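Local coordinates for hypothetical glycoside hydrolase (Parabacteroides distasonis, PDB 3TAW), which is a hypothetical glycoside hydrolase of unestablished activity, probably built as the five-bladed beta-propeller common to its clan, at residues R67-S72 / S314-A319; D310-G315 / G320-E325; E47-N52 / G77-R82. One frame throughout, in Å; residues are numbered along the deposited sequence.

Interaction 1 of 3, residues R67-S72 / S314-A319; sequences RAEDNS and SGQYPA
Q316 and E69 join two distant parts of what is probably a five-bladed beta-propeller: E69 ends strand 61-69, and Q316 lies in the loop between helix 310-313 and strand 322-330. With its CG anti to the backbone N (chi1 176°) and an extended chain beyond, Q316 spans the gap, the CA atoms of E69 and Q316, the nearest pair, being 10.8 Å apart. CB packs on D49 OD1, and CG carries the chain on; the Q316 side chain crosses that of E69 at about a right angle, and the amide and carboxylate planes are 56° apart. The terminal NE2 passes near the F51 ring and donates to E69 OE1 over 2.9 Å, with an N-H...O angle of 154°. The bond lies near the amide plane and reaches the syn side of the carboxylate, somewhat out of its plane. D342 O is a second acceptor for NE2, which fixes which end of the amide is nitrogen. A glutamine suits this place because its other end is an acceptor. E69 OE2 also has R67 NH2 in a weakly hydrogen-bonded salt bridge. One water donates both to Q316 OE1 (2.9 Å) and to E69 OE2 (2.6 Å).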
ATOM      1  N   ARG A  67      -1.241   6.328  -7.281  1.00 11.39           N
ATOM      2  CA  ARG A  67      -1.277   5.498  -8.462  1.00 11.82           C
ATOM      3  C   ARG A  67      -2.150   6.184  -9.481  1.00 12.48           C
ATOM      4  O   ARG A  67      -3.310   6.430  -9.215  1.00 13.02           O
ATOM      5  CB  ARG A  67      -1.838   4.114  -8.150  1.00 12.25           C
ATOM      6  CG  ARG A  67      -1.876   3.203  -9.375  1.00 12.78           C
ATOM      7  CD  ARG A  67      -2.495   1.851  -9.042  1.00 13.56           C
ATOM      8  NE  ARG A  67      -2.825   1.083 -10.230  1.00 13.61           N
ATOM      9  CZ  ARG A  67      -3.373  -0.135 -10.225  1.00 14.25           C
ATOM     10  NH1 ARG A  67      -3.638  -0.766  -9.083  1.00 14.40           N
ATOM     11  NH2 ARG A  67      -3.656  -0.730 -11.376  1.00 14.80           N
ATOM     12  N   ALA A  68      -1.585   6.516 -10.641  1.00 12.77           N
ATOM     13  CA  ALA A  68      -2.331   7.196 -11.691  1.00 13.09           C
ATOM     14  C   ALA A  68      -2.413   6.282 -12.903  1.00 13.67           C
ATOM     15  O   ALA A  68      -1.427   5.673 -13.291  1.00 13.49           O
ATOM     16  CB  ALA A  68      -1.645   8.503 -12.091  1.00 12.70           C
ATOM     17  N   GLU A  69      -3.598   6.196 -13.489  1.00 14.19           N
ATOM     18  CA  GLU A  69      -3.789   5.405 -14.685  1.00 15.01           C
ATOM     19  C   GLU A  69      -4.214   6.268 -15.855  1.00 16.06           C
ATOM     20  O   GLU A  69      -5.051   7.166 -15.712  1.00 16.43           O
ATOM     21  CB  GLU A  69      -4.829   4.318 -14.446  1.00 14.94           C
ATOM     22  CG  GLU A  69      -4.303   3.112 -13.679  1.00 14.90           C
ATOM     23  CD  GLU A  69      -5.333   1.991 -13.553  1.00 15.44           C
ATOM     24  OE1 GLU A  69      -6.549   2.305 -13.545  1.00 15.76           O
ATOM     25  OE2 GLU A  69      -4.919   0.800 -13.482  1.00 15.54           O
ATOM     26  N   ASP A  70      -3.608   6.000 -17.003  1.00 16.89           N
ATOM     27  CA  ASP A  70      -4.060   6.597 -18.252  1.00 18.03           C
ATOM     28  C   ASP A  70      -5.288   5.864 -18.816  1.00 20.41           C
ATOM     29  O   ASP A  70      -5.792   4.906 -18.210  1.00 19.08           O
ATOM     30  CB  ASP A  70      -2.904   6.701 -19.242  1.00 18.14           C
ATOM     31  CG  ASP A  70      -2.318   5.359 -19.653  1.00 18.43           C
ATOM     32  OD1 ASP A  70      -3.031   4.327 -19.655  1.00 18.46           O
ATOM     33  OD2 ASP A  70      -1.143   5.360 -20.045  1.00 18.45           O
ATOM     34  N   ASN A  71      -5.804   6.357 -19.939  1.00 22.45           N
ATOM     35  CA  ASN A  71      -6.985   5.759 -20.580  1.00 25.68           C
ATOM     36  C   ASN A  71      -6.591   4.917 -21.802  1.00 26.58           C
ATOM     37  O   ASN A  71      -7.345   4.835 -22.780  1.00 29.43           O
ATOM     38  CB  ASN A  71      -7.977   6.874 -20.963  1.00 27.40           C
ATOM     39  CG  ASN A  71      -9.436   6.460 -20.797  1.00 30.82           C
ATOM     40  OD1 ASN A  71      -9.798   5.771 -19.852  1.00 31.66           O
ATOM     41  ND2 ASN A  71     -10.286   6.904 -21.722  1.00 31.84           N
ATOM     42  N   SER A  72      -5.428   4.260 -21.758  1.00 25.99           N
ATOM     43  CA  SER A  72      -4.939   3.526 -22.934  1.00 27.50           C
ATOM     44  C   SER A  72      -5.776   2.252 -23.202  1.00 28.39           C
ATOM     45  O   SER A  72      -5.773   1.721 -24.314  1.00 29.01           O
ATOM     46  CB  SER A  72      -3.436   3.209 -22.827  1.00 27.43           C
ATOM     47  OG  SER A  72      -3.104   2.555 -21.619  1.00 26.01           O
ATOM     48  N   SER A 314     -18.537   2.856  -5.338  1.00 20.10           N
ATOM     49  CA  SER A 314     -18.476   2.386  -6.721  0.50 20.66           C
ATOM     50  C   SER A 314     -17.586   3.294  -7.573  1.00 20.34           C
ATOM     51  O   SER A 314     -17.544   4.501  -7.371  1.00 20.72           O
ATOM     52  CB  SER A 314     -19.888   2.300  -7.308  0.50 21.69           C
ATOM     53  OG  SER A 314     -19.901   1.676  -8.585  0.50 22.06           O
ATOM     54  N   GLY A 315     -16.863   2.697  -8.509  1.00 19.88           N
ATOM     55  CA  GLY A 315     -16.006   3.435  -9.427  1.00 19.28           C
ATOM     56  C   GLY A 315     -15.423   2.445 -10.403  1.00 19.08           C
ATOM     57  O   GLY A 315     -16.122   1.512 -10.829  1.00 19.84           O
ATOM     58  N   GLN A 316     -14.142   2.598 -10.731  1.00 18.48           N
ATOM     59  CA  GLN A 316     -13.493   1.653 -11.629  1.00 18.28           C
ATOM     60  C   GLN A 316     -13.671   0.223 -11.107  1.00 18.32           C
ATOM     61  O   GLN A 316     -13.859  -0.718 -11.879  1.00 18.21           O
ATOM     62  CB  GLN A 316     -12.002   1.957 -11.828  1.00 18.10           C
ATOM     63  CG  GLN A 316     -11.349   0.875 -12.707  1.00 18.34           C
ATOM     64  CD  GLN A 316      -9.863   1.043 -13.021  1.00 17.89           C
ATOM     65  OE1 GLN A 316      -9.384   0.389 -13.960  1.00 18.64           O
ATOM     66  NE2 GLN A 316      -9.124   1.849 -12.243  1.00 16.38           N
ATOM     67  N   TYR A 317     -13.592   0.079  -9.789  1.00 18.16           N
ATOM     68  CA  TYR A 317     -13.958  -1.151  -9.110  1.00 18.51           C
ATOM     69  C   TYR A 317     -15.407  -1.002  -8.676  1.00 18.98           C
ATOM     70  O   TYR A 317     -15.712  -0.200  -7.798  1.00 18.06           O
ATOM     71  CB  TYR A 317     -13.053  -1.401  -7.905  1.00 17.83           C
ATOM     72  CG  TYR A 317     -13.339  -2.739  -7.256  1.00 18.09           C
ATOM     73  CD1 TYR A 317     -13.012  -3.927  -7.907  1.00 19.04           C
ATOM     74  CD2 TYR A 317     -14.003  -2.814  -6.044  1.00 17.68           C
ATOM     75  CE1 TYR A 317     -13.330  -5.162  -7.355  1.00 19.25           C
ATOM     76  CE2 TYR A 317     -14.301  -4.044  -5.462  1.00 18.12           C
ATOM     77  CZ  TYR A 317     -13.951  -5.208  -6.117  1.00 18.96           C
ATOM     78  OH  TYR A 317     -14.240  -6.421  -5.544  1.00 19.78           O
ATOM     79  N   PRO A 318     -16.312  -1.764  -9.302  1.00 20.47           N
ATOM     80  CA  PRO A 318     -17.725  -1.473  -9.067  1.00 21.02           C
ATOM     81  C   PRO A 318     -18.287  -1.740  -7.669  1.00 20.50           C
ATOM     82  O   PRO A 318     -19.257  -1.087  -7.296  1.00 21.04           O
ATOM     83  CB  PRO A 318     -18.468  -2.333 -10.111  1.00 22.63           C
ATOM     84  CG  PRO A 318     -17.449  -3.203 -10.757  1.00 23.12           C
ATOM     85  CD  PRO A 318     -16.086  -2.718 -10.409  1.00 21.52           C
ATOM     86  N   ALA A 319     -17.708  -2.680  -6.914  1.00 19.03           N
ATOM     87  CA  ALA A 319     -18.259  -3.065  -5.605  1.00 18.93           C
ATOM     88  C   ALA A 319     -17.765  -2.171  -4.471  1.00 18.31           C
ATOM     89  O   ALA A 319     -18.236  -2.283  -3.353  1.00 18.15           O
ATOM     90  CB  ALA A 319     -17.925  -4.532  -5.288  1.00 18.69           C
TER
HETATM   91  O   HOH W   1      -6.881  -0.820 -13.124  1.00 18.17           O

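Interaction 2 of 3, residues D310-G315 / G320-E325; sequences DFEKSG and GTVFVE
G320 and T321 lie directly against the last carbonyl groups of helix 310-313. G320 CA sits 3.1 Å from E312 O and 3.2 Å from K313 O, so two backbone oxygens occupy the side of the residue where a side chain would begin. Its positive phi (94°, with psi 146°) adds a second reason for glycine here. One residue on, T321 N donates to E312 O at 3.0 Å, but the N-H...O angle of 128° makes this a weak bond.

The side-chain part of the contact is a single pair. V322 CG1, anti to its carbonyl carbon, crosses E312 at a slant and touches its whole length: it is 3.8 Å from E312 CD, with CB and CG of the glutamate scarcely farther away. The methyl group thus packs on the carboxylate carbon as well as on the methylenes, and the polar needs of the carboxylate are met by other partners.

In the probable propeller, this is where the short helix and its following loop lead into strand 322-330, the first of a three-stranded antiparallel sheet. The chain entering the strand is held by backbone bonds: G320 and V322 pair with Y281, whereas F323 and E325 pair with G339 and Y337 of strand 333-340.

The buried carboxylate of E312 is well supplied with donors. OE1 takes the backbone N of T308 and D309, just ahead of the helix, and a salt bridge from R19; OE2 takes the hydroxyl of Y338. Glutamate is thus suited at both ends, its length packed on V322 and its head tying the start of the helix to strand 333-340.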
ATOM      1  N   ASP A 310     -20.322   8.048  -2.013  0.50 20.10           N
ATOM      2  CA  ASP A 310     -20.655   7.381  -3.279  0.50 20.16           C
ATOM      3  C   ASP A 310     -19.425   7.049  -4.141  0.50 19.47           C
ATOM      4  O   ASP A 310     -19.395   6.017  -4.820  0.50 19.34           O
ATOM      5  CB  ASP A 310     -21.722   8.169  -4.076  0.50 20.82           C
ATOM      6  CG  ASP A 310     -21.294   9.601  -4.447  0.50 20.63           C
ATOM      7  OD1 ASP A 310     -20.264  10.108  -3.975  0.50 19.98           O
ATOM      8  OD2 ASP A 310     -22.025  10.230  -5.239  0.50 21.34           O
ATOM      9  N   PHE A 311     -18.397   7.892  -4.087  1.00 19.16           N
ATOM     10  CA  PHE A 311     -17.168   7.642  -4.853  1.00 18.54           C
ATOM     11  C   PHE A 311     -16.234   6.589  -4.230  1.00 18.05           C
ATOM     12  O   PHE A 311     -15.241   6.200  -4.846  1.00 17.27           O
ATOM     13  CB  PHE A 311     -16.416   8.960  -5.067  1.00 18.51           C
ATOM     14  CG  PHE A 311     -16.120   9.696  -3.803  1.00 17.88           C
ATOM     15  CD1 PHE A 311     -15.005   9.360  -3.038  1.00 17.51           C
ATOM     16  CD2 PHE A 311     -16.918  10.742  -3.386  1.00 18.48           C
ATOM     17  CE1 PHE A 311     -14.706  10.029  -1.875  1.00 17.31           C
ATOM     18  CE2 PHE A 311     -16.617  11.435  -2.192  1.00 18.49           C
ATOM     19  CZ  PHE A 311     -15.506  11.069  -1.447  1.00 18.06           C
ATOM     20  N   GLU A 312     -16.558   6.157  -3.007  1.00 17.67           N
ATOM     21  CA  GLU A 312     -15.949   4.984  -2.363  1.00 17.47           C
ATOM     22  C   GLU A 312     -16.720   3.701  -2.669  1.00 17.64           C
ATOM     23  O   GLU A 312     -16.119   2.632  -2.818  1.00 16.69           O
ATOM     24  CB  GLU A 312     -15.883   5.171  -0.836  1.00 17.38           C
ATOM     25  CG  GLU A 312     -15.068   6.359  -0.373  1.00 17.64           C
ATOM     26  CD  GLU A 312     -15.228   6.702   1.090  1.00 17.82           C
ATOM     27  OE1 GLU A 312     -16.160   6.190   1.760  1.00 18.68           O
ATOM     28  OE2 GLU A 312     -14.400   7.492   1.600  1.00 17.21           O
ATOM     29  N   LYS A 313     -18.039   3.821  -2.784  1.00 18.72           N
ATOM     30  CA  LYS A 313     -18.933   2.659  -2.947  1.00 20.09           C
ATOM     31  C   LYS A 313     -18.891   2.048  -4.336  1.00 20.18           C
ATOM     32  O   LYS A 313     -19.195   0.855  -4.497  1.00 20.15           O
ATOM     33  CB  LYS A 313     -20.381   3.017  -2.586  1.00 21.71           C
ATOM     34  CG  LYS A 313     -20.612   3.119  -1.081  1.00 23.12           C
ATOM     35  CD  LYS A 313     -22.027   3.549  -0.771  1.00 25.42           C
ATOM     36  CE  LYS A 313     -22.288   3.471   0.718  1.00 27.26           C
ATOM     37  NZ  LYS A 313     -23.709   3.836   1.072  1.00 30.48           N
ATOM     38  N   SER A 314     -18.537   2.856  -5.338  1.00 20.10           N
ATOM     39  CA  SER A 314     -18.476   2.386  -6.721  0.50 20.66           C
ATOM     40  C   SER A 314     -17.586   3.294  -7.573  1.00 20.34           C
ATOM     41  O   SER A 314     -17.544   4.501  -7.371  1.00 20.72           O
ATOM     42  CB  SER A 314     -19.888   2.300  -7.308  0.50 21.69           C
ATOM     43  OG  SER A 314     -19.901   1.676  -8.585  0.50 22.06           O
ATOM     44  N   GLY A 315     -16.863   2.697  -8.509  1.00 19.88           N
ATOM     45  CA  GLY A 315     -16.006   3.435  -9.427  1.00 19.28           C
ATOM     46  C   GLY A 315     -15.423   2.445 -10.403  1.00 19.08           C
ATOM     47  O   GLY A 315     -16.122   1.512 -10.829  1.00 19.84           O
ATOM     48  N   GLY A 320     -16.821  -1.281  -4.769  1.00 17.46           N
ATOM     49  CA  GLY A 320     -16.332  -0.293  -3.810  1.00 16.95           C
ATOM     50  C   GLY A 320     -15.088  -0.713  -3.052  1.00 16.40           C
ATOM     51  O   GLY A 320     -14.903  -1.896  -2.748  1.00 15.90           O
ATOM     52  N   THR A 321     -14.236   0.266  -2.748  1.00 15.67           N
ATOM     53  CA  THR A 321     -13.107   0.045  -1.848  1.00 14.89           C
ATOM     54  C   THR A 321     -12.851   1.288  -0.995  1.00 14.55           C
ATOM     55  O   THR A 321     -13.182   2.420  -1.373  1.00 14.59           O
ATOM     56  CB  THR A 321     -11.746  -0.257  -2.584  1.00 14.76           C
ATOM     57  OG1 THR A 321     -11.214   0.956  -3.117  1.00 14.41           O
ATOM     58  CG2 THR A 321     -11.879  -1.281  -3.701  1.00 14.41           C
ATOM     59  N   VAL A 322     -12.269   1.041   0.163  1.00 13.51           N
ATOM     60  CA  VAL A 322     -11.518   2.055   0.894  1.00 13.23           C
ATOM     61  C   VAL A 322     -10.181   1.384   1.155  1.00 12.94           C
ATOM     62  O   VAL A 322      -9.960   0.744   2.201  1.00 13.28           O
ATOM     63  CB  VAL A 322     -12.249   2.573   2.169  1.00 13.16           C
ATOM     64  CG1 VAL A 322     -13.435   3.420   1.770  1.00 13.32           C
ATOM     65  CG2 VAL A 322     -12.685   1.447   3.131  1.00 13.23           C
ATOM     66  N   PHE A 323      -9.279   1.531   0.171  1.00 12.37           N
ATOM     67  CA  PHE A 323      -8.082   0.712   0.080  1.00 12.05           C
ATOM     68  C   PHE A 323      -6.918   1.438   0.754  1.00 11.70           C
ATOM     69  O   PHE A 323      -6.292   2.337   0.176  1.00 11.84           O
ATOM     70  CB  PHE A 323      -7.765   0.388  -1.387  1.00 12.07           C
ATOM     71  CG  PHE A 323      -6.796  -0.749  -1.549  1.00 12.24           C
ATOM     72  CD1 PHE A 323      -7.225  -2.073  -1.475  1.00 12.70           C
ATOM     73  CD2 PHE A 323      -5.442  -0.486  -1.714  1.00 12.04           C
ATOM     74  CE1 PHE A 323      -6.318  -3.117  -1.609  1.00 12.50           C
ATOM     75  CE2 PHE A 323      -4.526  -1.524  -1.848  1.00 12.19           C
ATOM     76  CZ  PHE A 323      -4.956  -2.826  -1.798  1.00 12.33           C
ATOM     77  N   VAL A 324      -6.676   1.074   2.009  1.00 11.24           N
ATOM     78  CA  VAL A 324      -5.728   1.782   2.851  1.00 10.57           C
ATOM     79  C   VAL A 324      -4.316   1.460   2.443  1.00 10.57           C
ATOM     80  O   VAL A 324      -3.974   0.311   2.253  1.00 10.23           O
ATOM     81  CB  VAL A 324      -5.988   1.538   4.355  1.00 10.46           C
ATOM     82  CG1 VAL A 324      -7.364   2.133   4.734  1.00 10.59           C
ATOM     83  CG2 VAL A 324      -5.868   0.057   4.706  1.00 10.59           C
ATOM     84  N   GLU A 325      -3.484   2.497   2.289  1.00 10.48           N
ATOM     85  CA  GLU A 325      -2.158   2.269   1.692  1.00 10.49           C
ATOM     86  C   GLU A 325      -1.059   3.255   2.063  1.00 10.30           C
ATOM     87  O   GLU A 325       0.124   2.935   1.902  1.00 10.70           O
ATOM     88  CB  GLU A 325      -2.331   2.206   0.164  1.00 10.88           C
ATOM     89  CG  GLU A 325      -1.088   1.766  -0.618  1.00 11.26           C
ATOM     90  CD  GLU A 325      -1.397   1.411  -2.082  1.00 12.37           C
ATOM     91  OE1 GLU A 325      -2.560   1.084  -2.389  1.00 13.51           O
ATOM     92  OE2 GLU A 325      -0.472   1.476  -2.947  1.00 12.72           O
TER

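Interaction 3 of 3, residues E47-N52 / G77-R82; sequences ESDTFN and GSRTSR
The guanidinium of R79 meets S48 and D49 along its edge. D49 OD2 lies near the guanidinium plane, 3.0 Å from R79 NH1, in a salt bridge with an N-H...O angle of 148°. The carboxylate is turned 46° from that plane and is approached at its anti lone pair, away from the other oxygen. S48 OG, tilted further out of plane, accepts from R79 NH2 at 2.9 Å. The serine hydroxyl spends its own proton on D49 OD2 (2.8 Å), coming from above the carboxylate plane, so the three side chains form a closed polar triangle.

Arginine suits the place because its several N-H groups and positive charge can serve S48, D49, E69 and A73 O together. The chain, bent at chi2 and chi3, brings the head there, so that NE reaches A73 O while NH1 also bridges to E69. These partners hold the group against rotation. S48 and D49 form a classic beta bulge, both pairing with E69 by backbone bonds, which brings their two side chains to the same arginine. D49 OD1 is taken by S343 OG.

Strand 61-69 lies between strands 49-58 and 81-88 in the antiparallel sheet; R79, in the loop leading into 81-88, therefore reaches past the end of the middle strand to the bulged edge strand.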
ATOM      1  N   GLU A  47      -5.307  10.670 -16.571  1.00 16.78           N
ATOM      2  CA  GLU A  47      -6.604  11.055 -17.105  1.00 18.57           C
ATOM      3  C   GLU A  47      -7.762  10.201 -16.623  1.00 17.75           C
ATOM      4  O   GLU A  47      -8.888  10.669 -16.566  1.00 17.91           O
ATOM      5  CB  GLU A  47      -6.509  10.999 -18.637  1.00 20.58           C
ATOM      6  CG  GLU A  47      -7.762  11.302 -19.390  1.00 24.24           C
ATOM      7  CD  GLU A  47      -7.464  11.446 -20.868  1.00 24.78           C
ATOM      8  OE1 GLU A  47      -7.023  10.448 -21.469  1.00 26.04           O
ATOM      9  OE2 GLU A  47      -7.625  12.570 -21.398  1.00 30.44           O
ATOM     10  N   SER A  48      -7.508   8.945 -16.286  1.00 17.51           N
ATOM     11  CA  SER A  48      -8.614   8.016 -16.010  1.00 17.50           C
ATOM     12  C   SER A  48      -8.951   7.855 -14.534  1.00 16.53           C
ATOM     13  O   SER A  48     -10.106   8.005 -14.128  1.00 16.42           O
ATOM     14  CB  SER A  48      -8.313   6.650 -16.616  1.00 18.75           C
ATOM     15  OG  SER A  48      -9.474   5.814 -16.553  1.00 20.22           O
ATOM     16  N   ASP A  49      -7.949   7.527 -13.733  1.00 15.37           N
ATOM     17  CA  ASP A  49      -8.166   7.197 -12.311  1.00 15.01           C
ATOM     18  C   ASP A  49      -6.898   7.511 -11.520  1.00 14.09           C
ATOM     19  O   ASP A  49      -5.809   7.314 -12.019  1.00 14.01           O
ATOM     20  CB  ASP A  49      -8.525   5.725 -12.162  1.00 15.83           C
ATOM     21  CG  ASP A  49      -9.864   5.365 -12.823  1.00 16.54           C
ATOM     22  OD1 ASP A  49     -10.916   5.661 -12.228  1.00 17.12           O
ATOM     23  OD2 ASP A  49      -9.854   4.780 -13.942  1.00 17.88           O
ATOM     24  N   THR A  50      -7.058   7.993 -10.293  1.00 13.43           N
ATOM     25  CA  THR A  50      -5.944   8.345  -9.409  1.00 12.79           C
ATOM     26  C   THR A  50      -6.291   7.772  -8.042  1.00 12.88           C
ATOM     27  O   THR A  50      -7.227   8.247  -7.393  1.00 12.85           O
ATOM     28  CB  THR A  50      -5.750   9.876  -9.300  1.00 12.72           C
ATOM     29  OG1 THR A  50      -6.999  10.508  -8.975  1.00 12.88           O
ATOM     30  CG2 THR A  50      -5.192  10.435 -10.614  1.00 12.78           C
ATOM     31  N   PHE A  51      -5.547   6.749  -7.606  1.00 12.53           N
ATOM     32  CA  PHE A  51      -5.989   5.971  -6.449  1.00 12.45           C
ATOM     33  C   PHE A  51      -4.798   5.350  -5.715  1.00 12.37           C
ATOM     34  O   PHE A  51      -3.714   5.925  -5.780  1.00 12.64           O
ATOM     35  CB  PHE A  51      -7.090   4.954  -6.895  1.00 12.74           C
ATOM     36  CG  PHE A  51      -6.674   3.968  -7.989  1.00 12.89           C
ATOM     37  CD1 PHE A  51      -6.466   4.387  -9.321  1.00 12.96           C
ATOM     38  CD2 PHE A  51      -6.618   2.609  -7.724  1.00 12.97           C
ATOM     39  CE1 PHE A  51      -6.123   3.487 -10.303  1.00 13.48           C
ATOM     40  CE2 PHE A  51      -6.295   1.682  -8.725  1.00 13.51           C
ATOM     41  CZ  PHE A  51      -6.051   2.112 -10.015  1.00 13.48           C
ATOM     42  N   ASN A  52      -5.051   4.290  -4.933  1.00 12.34           N
ATOM     43  CA  ASN A  52      -4.045   3.455  -4.222  1.00 12.04           C
ATOM     44  C   ASN A  52      -2.713   4.146  -3.978  1.00 11.79           C
ATOM     45  O   ASN A  52      -1.736   3.902  -4.690  1.00 12.34           O
ATOM     46  CB  ASN A  52      -3.872   2.123  -4.942  1.00 12.55           C
ATOM     47  CG  ASN A  52      -5.126   1.283  -4.889  1.00 12.56           C
ATOM     48  OD1 ASN A  52      -6.137   1.746  -4.351  1.00 12.86           O
ATOM     49  ND2 ASN A  52      -5.087   0.060  -5.446  1.00 12.89           N
ATOM     50  N   GLY A  77      -6.586  -3.320 -14.589  1.00 24.67           N
ATOM     51  CA  GLY A  77      -5.314  -3.899 -14.975  1.00 23.73           C
ATOM     52  C   GLY A  77      -4.987  -3.837 -16.457  1.00 23.63           C
ATOM     53  O   GLY A  77      -3.976  -4.400 -16.874  1.00 24.06           O
ATOM     54  N   SER A  78      -5.793  -3.107 -17.229  1.00 24.13           N
ATOM     55  CA  SER A  78      -5.664  -3.056 -18.692  1.00 24.75           C
ATOM     56  C   SER A  78      -4.806  -1.898 -19.229  1.00 23.91           C
ATOM     57  O   SER A  78      -4.535  -1.844 -20.433  1.00 24.43           O
ATOM     58  CB  SER A  78      -7.061  -2.936 -19.324  1.00 25.92           C
ATOM     59  OG  SER A  78      -7.656  -1.689 -18.945  1.00 25.96           O
ATOM     60  N   ARG A  79      -4.410  -0.964 -18.359  1.00 22.03           N
ATOM     61  CA  ARG A  79      -3.801   0.306 -18.811  1.00 20.68           C
ATOM     62  C   ARG A  79      -2.386   0.447 -18.228  1.00 18.66           C
ATOM     63  O   ARG A  79      -1.753  -0.566 -17.955  1.00 18.77           O
ATOM     64  CB  ARG A  79      -4.725   1.486 -18.480  1.00 20.59           C
ATOM     65  CG  ARG A  79      -5.180   1.623 -17.044  1.00 20.87           C
ATOM     66  CD  ARG A  79      -6.547   0.922 -16.758  1.00 21.42           C
ATOM     67  NE  ARG A  79      -7.601   1.624 -17.478  1.00 22.40           N
ATOM     68  CZ  ARG A  79      -8.314   2.651 -17.017  1.00 22.14           C
ATOM     69  NH1 ARG A  79      -8.184   3.121 -15.761  1.00 21.05           N
ATOM     70  NH2 ARG A  79      -9.185   3.219 -17.825  1.00 23.16           N
ATOM     71  N   THR A  80      -1.857   1.664 -18.112  1.00 17.13           N
ATOM     72  CA  THR A  80      -0.517   1.853 -17.567  1.00 16.24           C
ATOM     73  C   THR A  80      -0.613   2.677 -16.300  1.00 15.27           C
ATOM     74  O   THR A  80      -1.213   3.761 -16.302  1.00 15.19           O
ATOM     75  CB  THR A  80       0.446   2.536 -18.564  1.00 16.48           C
ATOM     76  OG1 THR A  80       0.497   1.775 -19.777  1.00 16.33           O
ATOM     77  CG2 THR A  80       1.873   2.654 -17.973  1.00 16.22           C
ATOM     78  N   SER A  81       0.005   2.169 -15.229  1.00 14.17           N
ATOM     79  CA  SER A  81       0.074   2.868 -13.946  1.00 13.24           C
ATOM     80  C   SER A  81       1.425   3.554 -13.799  1.00 12.67           C
ATOM     81  O   SER A  81       2.452   3.008 -14.199  1.00 12.89           O
ATOM     82  CB  SER A  81      -0.122   1.886 -12.782  1.00 13.00           C
ATOM     83  OG  SER A  81      -1.451   1.368 -12.744  1.00 13.35           O
ATOM     84  N   ARG A  82       1.387   4.779 -13.292  1.00 12.48           N
ATOM     85  CA  ARG A  82       2.546   5.604 -13.001  1.00 12.38           C
ATOM     86  C   ARG A  82       2.247   6.301 -11.665  1.00 12.31           C
ATOM     87  O   ARG A  82       1.078   6.388 -11.252  1.00 12.72           O
ATOM     88  CB  ARG A  82       2.770   6.631 -14.127  1.00 12.76           C
ATOM     89  CG  ARG A  82       2.997   5.980 -15.486  1.00 12.98           C
ATOM     90  CD  ARG A  82       3.201   7.009 -16.589  1.00 13.17           C
ATOM     91  NE  ARG A  82       3.382   6.413 -17.906  1.00 13.64           N
ATOM     92  CZ  ARG A  82       2.394   6.085 -18.743  1.00 14.26           C
ATOM     93  NH1 ARG A  82       1.119   6.219 -18.403  1.00 14.14           N
ATOM     94  NH2 ARG A  82       2.679   5.584 -19.939  1.00 14.87           N
TER

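Interactions 1 and 3 are close neighbours, their centres 6 Å apart, and both belong to the sheet of strands 49-58, 61-69 and 81-88: R67 pairs with F51 and A68 with R82 by probable backbone hydrogen bonds. Interaction 3 is buried and ionic, holding that sheet together within itself; interaction 1, partly buried, uses a neutral amide and a water to reach a loop far along the chain. Interaction 2 is also buried, but is local in sequence and rests on backbone and van der Waals contacts. It shares S314 and G315 with interaction 1, so one loop serves both, while F323 and E325 pack on N52 of interaction 3.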